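Local coordinates for protein GNA33 (Neisseria gonorrhoeae FA 1090, PDB 2G5D) that probably cleaves the beta-1,4 linkage between N-acetylmuramic acid and N-acetylglucosamine in peptidoglycan, leaving a 1,6-anhydro bond on the muramic acid residue, at residues T181-A193 against I198-Y210. Numbering follows the deposited sequence.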
loop_
_atom_site.group_PDB
_atom_site.type_symbol
_atom_site.label_atom_id
_atom_site.label_comp_id
_atom_site.label_asym_id
_atom_site.label_seq_id
_atom_site.Cartn_x
_atom_site.Cartn_y
_atom_site.Cartn_z
ATOM N N THR A 181 2.034 -12.004 -33.717
ATOM C CA THR A 181 1.611 -10.835 -34.637
ATOM C C THR A 181 2.683 -9.692 -34.570
ATOM O O THR A 181 2.999 -9.064 -35.611
ATOM C CB THR A 181 0.172 -10.267 -34.207
ATOM O OG1 THR A 181 -0.319 -9.307 -35.214
ATOM C CG2 THR A 181 0.160 -9.601 -32.775
ATOM N N HIS A 182 3.236 -9.443 -33.360
ATOM C CA HIS A 182 4.357 -8.491 -33.177
ATOM C C HIS A 182 5.525 -9.145 -32.433
ATOM O O HIS A 182 5.315 -10.032 -31.604
ATOM C CB HIS A 182 3.898 -7.257 -32.390
ATOM C CG HIS A 182 3.038 -6.316 -33.179
ATOM N ND1 HIS A 182 1.707 -6.568 -33.447
ATOM C CD2 HIS A 182 3.308 -5.107 -33.727
ATOM C CE1 HIS A 182 1.200 -5.561 -34.139
ATOM N NE2 HIS A 182 2.151 -4.662 -34.324
ATOM N N THR A 183 6.748 -8.700 -32.713
ATOM C CA THR A 183 7.941 -9.214 -32.025
ATOM C C THR A 183 8.291 -8.358 -30.814
ATOM O O THR A 183 8.131 -7.136 -30.849
ATOM C CB THR A 183 9.185 -9.242 -32.947
ATOM O OG1 THR A 183 9.599 -7.897 -33.230
ATOM C CG2 THR A 183 8.900 -9.993 -34.257
ATOM N N ALA A 184 8.793 -8.993 -29.756
ATOM C CA ALA A 184 9.202 -8.270 -28.544
ATOM C C ALA A 184 10.658 -8.529 -28.170
ATOM O O ALA A 184 11.106 -9.679 -28.139
ATOM C CB ALA A 184 8.285 -8.614 -27.381
ATOM N N ASP A 185 11.389 -7.452 -27.889
ATOM C CA ASP A 185 12.795 -7.548 -27.497
ATOM C C ASP A 185 12.950 -7.450 -25.982
ATOM O O ASP A 185 13.036 -6.349 -25.433
ATOM C CB ASP A 185 13.622 -6.455 -28.182
ATOM C CG ASP A 185 15.113 -6.733 -28.128
ATOM O OD1 ASP A 185 15.897 -5.766 -28.019
ATOM O OD2 ASP A 185 15.500 -7.917 -28.191
ATOM N N LEU A 186 13.008 -8.608 -25.321
ATOM C CA LEU A 186 12.964 -8.690 -23.855
ATOM C C LEU A 186 14.145 -8.050 -23.123
ATOM O O LEU A 186 14.015 -7.643 -21.967
ATOM C CB LEU A 186 12.756 -10.135 -23.386
ATOM C CG LEU A 186 11.364 -10.747 -23.597
ATOM C CD1 LEU A 186 11.310 -12.136 -22.995
ATOM C CD2 LEU A 186 10.252 -9.875 -23.015
ATOM N N SER A 187 15.287 -7.958 -23.798
ATOM C CA SER A 187 16.447 -7.262 -23.247
ATOM C C SER A 187 16.189 -5.758 -23.054
ATOM O O SER A 187 16.869 -5.104 -22.262
ATOM C CB SER A 187 17.668 -7.483 -24.138
ATOM O OG SER A 187 17.350 -7.238 -25.496
ATOM N N ARG A 188 15.203 -5.223 -23.773
ATOM C CA ARG A 188 14.866 -3.798 -23.719
ATOM C C ARG A 188 13.930 -3.454 -22.559
ATOM O O ARG A 188 13.993 -2.355 -22.007
ATOM C CB ARG A 188 14.215 -3.351 -25.032
ATOM C CG ARG A 188 15.102 -3.476 -26.254
ATOM C CD ARG A 188 15.925 -2.225 -26.474
ATOM N NE ARG A 188 16.892 -2.405 -27.551
ATOM C CZ ARG A 188 17.352 -1.426 -28.326
ATOM N NH1 ARG A 188 16.927 -0.174 -28.165
ATOM N NH2 ARG A 188 18.236 -1.706 -29.275
ATOM N N PHE A 189 13.053 -4.396 -22.214
ATOM C CA PHE A 189 12.064 -4.208 -21.154
ATOM C C PHE A 189 12.717 -4.261 -19.769
ATOM O O PHE A 189 13.685 -5.004 -19.569
ATOM C CB PHE A 189 10.954 -5.258 -21.269
ATOM C CG PHE A 189 10.093 -5.104 -22.493
ATOM C CD1 PHE A 189 10.558 -5.504 -23.746
ATOM C CD2 PHE A 189 8.811 -4.576 -22.391
ATOM C CE1 PHE A 189 9.765 -5.364 -24.881
ATOM C CE2 PHE A 189 8.007 -4.433 -23.517
ATOM C CZ PHE A 189 8.485 -4.830 -24.765
ATOM N N PRO A 190 12.187 -3.471 -18.810
ATOM C CA PRO A 190 12.755 -3.356 -17.458
ATOM C C PRO A 190 12.469 -4.557 -16.538
ATOM O O PRO A 190 11.742 -4.430 -15.549
ATOM C CB PRO A 190 12.094 -2.082 -16.918
ATOM C CG PRO A 190 10.779 -2.036 -17.606
ATOM C CD PRO A 190 10.995 -2.611 -18.976
ATOM N N ILE A 191 13.049 -5.711 -16.868
ATOM C CA ILE A 191 12.913 -6.915 -16.050
ATOM C C ILE A 191 14.043 -6.950 -15.021
ATOM O O ILE A 191 15.191 -6.632 -15.343
ATOM C CB ILE A 191 12.906 -8.211 -16.922
ATOM C CG1 ILE A 191 11.685 -8.242 -17.839
ATOM C CG2 ILE A 191 12.912 -9.479 -16.076
ATOM C CD1 ILE A 191 12.016 -8.008 -19.281
ATOM N N THR A 192 13.709 -7.309 -13.784
ATOM C CA THR A 192 14.710 -7.529 -12.741
ATOM C C THR A 192 14.582 -8.973 -12.246
ATOM O O THR A 192 14.048 -9.828 -12.958
ATOM C CB THR A 192 14.542 -6.536 -11.559
ATOM O OG1 THR A 192 13.888 -5.344 -12.008
ATOM C CG2 THR A 192 15.902 -6.173 -10.958
ATOM N N ALA A 193 15.077 -9.251 -11.040
ATOM C CA ALA A 193 14.839 -10.539 -10.398
ATOM C C ALA A 193 13.344 -10.695 -10.107
ATOM O O ALA A 193 12.832 -11.809 -9.977
ATOM C CB ALA A 193 15.661 -10.663 -9.119
ATOM N N ILE A 198 5.271 -7.806 -18.410
ATOM C CA ILE A 198 5.860 -6.704 -19.174
ATOM C C ILE A 198 4.772 -5.779 -19.711
ATOM O O ILE A 198 3.691 -6.231 -20.103
ATOM C CB ILE A 198 6.793 -7.178 -20.330
ATOM C CG1 ILE A 198 6.048 -8.095 -21.312
ATOM C CG2 ILE A 198 8.051 -7.843 -19.766
ATOM C CD1 ILE A 198 6.585 -8.056 -22.730
ATOM N N LYS A 199 5.067 -4.482 -19.714
ATOM C CA LYS A 199 4.130 -3.477 -20.212
ATOM C C LYS A 199 4.689 -2.777 -21.460
ATOM O O LYS A 199 5.823 -2.284 -21.451
ATOM C CB LYS A 199 3.797 -2.445 -19.119
ATOM C CG LYS A 199 3.677 -3.009 -17.705
ATOM C CD LYS A 199 2.387 -3.783 -17.487
ATOM C CE LYS A 199 2.369 -4.430 -16.116
ATOM N NZ LYS A 199 1.012 -4.892 -15.718
ATOM N N GLY A 200 3.891 -2.736 -22.524
ATOM C CA GLY A 200 4.327 -2.126 -23.776
ATOM C C GLY A 200 3.213 -1.744 -24.733
ATOM O O GLY A 200 2.039 -1.687 -24.352
ATOM N N ARG A 201 3.600 -1.472 -25.977
ATOM C CA ARG A 201 2.676 -1.055 -27.034
ATOM C C ARG A 201 3.184 -1.518 -28.399
ATOM O O ARG A 201 4.395 -1.595 -28.618
ATOM C CB ARG A 201 2.502 0.469 -27.035
ATOM C CG ARG A 201 3.815 1.248 -27.084
ATOM C CD ARG A 201 3.610 2.730 -27.315
ATOM N NE ARG A 201 4.833 3.335 -27.836
ATOM C CZ ARG A 201 5.065 3.582 -29.121
ATOM N NH1 ARG A 201 4.149 3.307 -30.039
ATOM N NH2 ARG A 201 6.219 4.115 -29.489
ATOM N N PHE A 202 2.253 -1.815 -29.306
ATOM C CA PHE A 202 2.590 -2.189 -30.682
ATOM C C PHE A 202 3.028 -0.955 -31.472
ATOM O O PHE A 202 2.422 0.114 -31.361
ATOM C CB PHE A 202 1.402 -2.852 -31.392
ATOM C CG PHE A 202 0.816 -4.034 -30.653
ATOM C CD1 PHE A 202 -0.493 -3.990 -30.174
ATOM C CD2 PHE A 202 1.565 -5.191 -30.446
ATOM C CE1 PHE A 202 -1.049 -5.084 -29.494
ATOM C CE2 PHE A 202 1.021 -6.286 -29.773
ATOM C CZ PHE A 202 -0.288 -6.230 -29.290
ATOM N N GLU A 203 4.089 -1.112 -32.259
ATOM C CA GLU A 203 4.621 -0.040 -33.103
ATOM C C GLU A 203 5.448 -0.680 -34.207
ATOM O O GLU A 203 6.519 -1.238 -33.946
ATOM C CB GLU A 203 5.467 0.942 -32.276
ATOM C CG GLU A 203 6.186 2.033 -33.079
ATOM C CD GLU A 203 5.283 3.193 -33.479
ATOM O OE1 GLU A 203 4.402 3.593 -32.682
ATOM O OE2 GLU A 203 5.471 3.724 -34.593
ATOM N N GLY A 204 4.940 -0.594 -35.437
ATOM C CA GLY A 204 5.531 -1.287 -36.579
ATOM C C GLY A 204 5.160 -2.752 -36.489
ATOM O O GLY A 204 3.978 -3.094 -36.429
ATOM N N SER A 205 6.171 -3.617 -36.483
ATOM C CA SER A 205 5.976 -5.026 -36.147
ATOM C C SER A 205 6.758 -5.339 -34.871
ATOM O O SER A 205 7.355 -6.408 -34.730
ATOM C CB SER A 205 6.393 -5.943 -37.305
ATOM O OG SER A 205 7.801 -6.092 -37.368
ATOM N N ARG A 206 6.746 -4.388 -33.943
ATOM C CA ARG A 206 7.464 -4.526 -32.682
ATOM C C ARG A 206 6.563 -4.333 -31.467
ATOM O O ARG A 206 5.506 -3.702 -31.555
ATOM C CB ARG A 206 8.619 -3.527 -32.613
ATOM C CG ARG A 206 9.768 -3.780 -33.584
ATOM C CD ARG A 206 10.894 -2.812 -33.269
ATOM N NE ARG A 206 12.152 -3.169 -33.915
ATOM C CZ ARG A 206 13.351 -2.832 -33.448
ATOM N NH1 ARG A 206 13.457 -2.147 -32.312
ATOM N NH2 ARG A 206 14.445 -3.192 -34.110
ATOM N N PHE A 207 7.000 -4.892 -30.341
ATOM C CA PHE A 207 6.422 -4.625 -29.027
ATOM C C PHE A 207 7.525 -3.976 -28.192
ATOM O O PHE A 207 8.519 -4.622 -27.845
ATOM C CB PHE A 207 5.932 -5.928 -28.388
ATOM C CG PHE A 207 4.937 -5.729 -27.272
ATOM C CD1 PHE A 207 5.342 -5.794 -25.936
ATOM C CD2 PHE A 207 3.594 -5.490 -27.555
ATOM C CE1 PHE A 207 4.432 -5.619 -24.904
ATOM C CE2 PHE A 207 2.672 -5.312 -26.525
ATOM C CZ PHE A 207 3.096 -5.377 -25.196
ATOM N N LEU A 208 7.356 -2.687 -27.910
ATOM C CA LEU A 208 8.378 -1.874 -27.253
ATOM C C LEU A 208 7.942 -1.504 -25.841
ATOM O O LEU A 208 6.740 -1.359 -25.598
ATOM C CB LEU A 208 8.605 -0.577 -28.035
ATOM C CG LEU A 208 8.586 -0.591 -29.564
ATOM C CD1 LEU A 208 8.275 0.801 -30.080
ATOM C CD2 LEU A 208 9.909 -1.108 -30.115
ATOM N N PRO A 209 8.910 -1.333 -24.910
ATOM C CA PRO A 209 8.600 -0.823 -23.568
ATOM C C PRO A 209 7.664 0.384 -23.639
ATOM O O PRO A 209 7.775 1.185 -24.569
ATOM C CB PRO A 209 9.972 -0.403 -23.033
ATOM C CG PRO A 209 10.913 -1.346 -23.685
ATOM C CD PRO A 209 10.350 -1.633 -25.058
ATOM N N TYR A 210 6.729 0.492 -22.693
ATOM C CA TYR A 210 5.826 1.628 -22.670
ATOM C C TYR A 210 6.574 2.908 -22.282
ATOM O O TYR A 210 7.719 2.854 -21.808
ATOM C CB TYR A 210 4.588 1.396 -21.770
ATOM C CG TYR A 210 3.420 2.230 -22.240
ATOM C CD1 TYR A 210 3.050 3.405 -21.572
ATOM C CD2 TYR A 210 2.733 1.890 -23.407
ATOM C CE1 TYR A 210 2.002 4.198 -22.046
ATOM C CE2 TYR A 210 1.695 2.663 -23.881
ATOM C CZ TYR A 210 1.331 3.817 -23.196
ATOM O OH TYR A 210 0.304 4.583 -23.691
#
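Thr183 pairs in parallel with Arg206, strands 182-184 and 206-209 running at 40° to each other, and its backbone N and O bond to Ser205 O and Phe207 N. Ser205 O takes a second bond from Thr183 OG1 (3.1 Å), in the carbonyl plane, while the backbone N-H comes from above that plane. A short hydroxyl residue suits this partly exposed face, shared with Arg206, because chi1 of 69° sets OG1 between backbone N and carbonyl carbon, within reach of the carbonyl its own N-H uses. The His182 ring meets the Phe202 ring obliquely, Phe202 CD2 lying 3.3 Å from His182 CG and Phe202 CB over the imidazole face. The chain then makes one turn through 186-188 and buries Phe189 between Pro209 CD, 3.8 Å from the Phe189 ring centroid, and Ile198 CD1, over the opposite face at 4.2 Å from the same centroid. Proline's ring carbon and isoleucine's longer arm thus clamp a flat aromatic. At the ring edge Phe189 CZ meets Phe207 O at 3.1 Å. Within the MltA-specific insert, strand 163-165 pairs antiparallel with 182-184, with a classic bulge where Thr181 and His182 face Ile165, and strand 148-151 borders 197-203, its Ile148 and Val150 packing on Phe207.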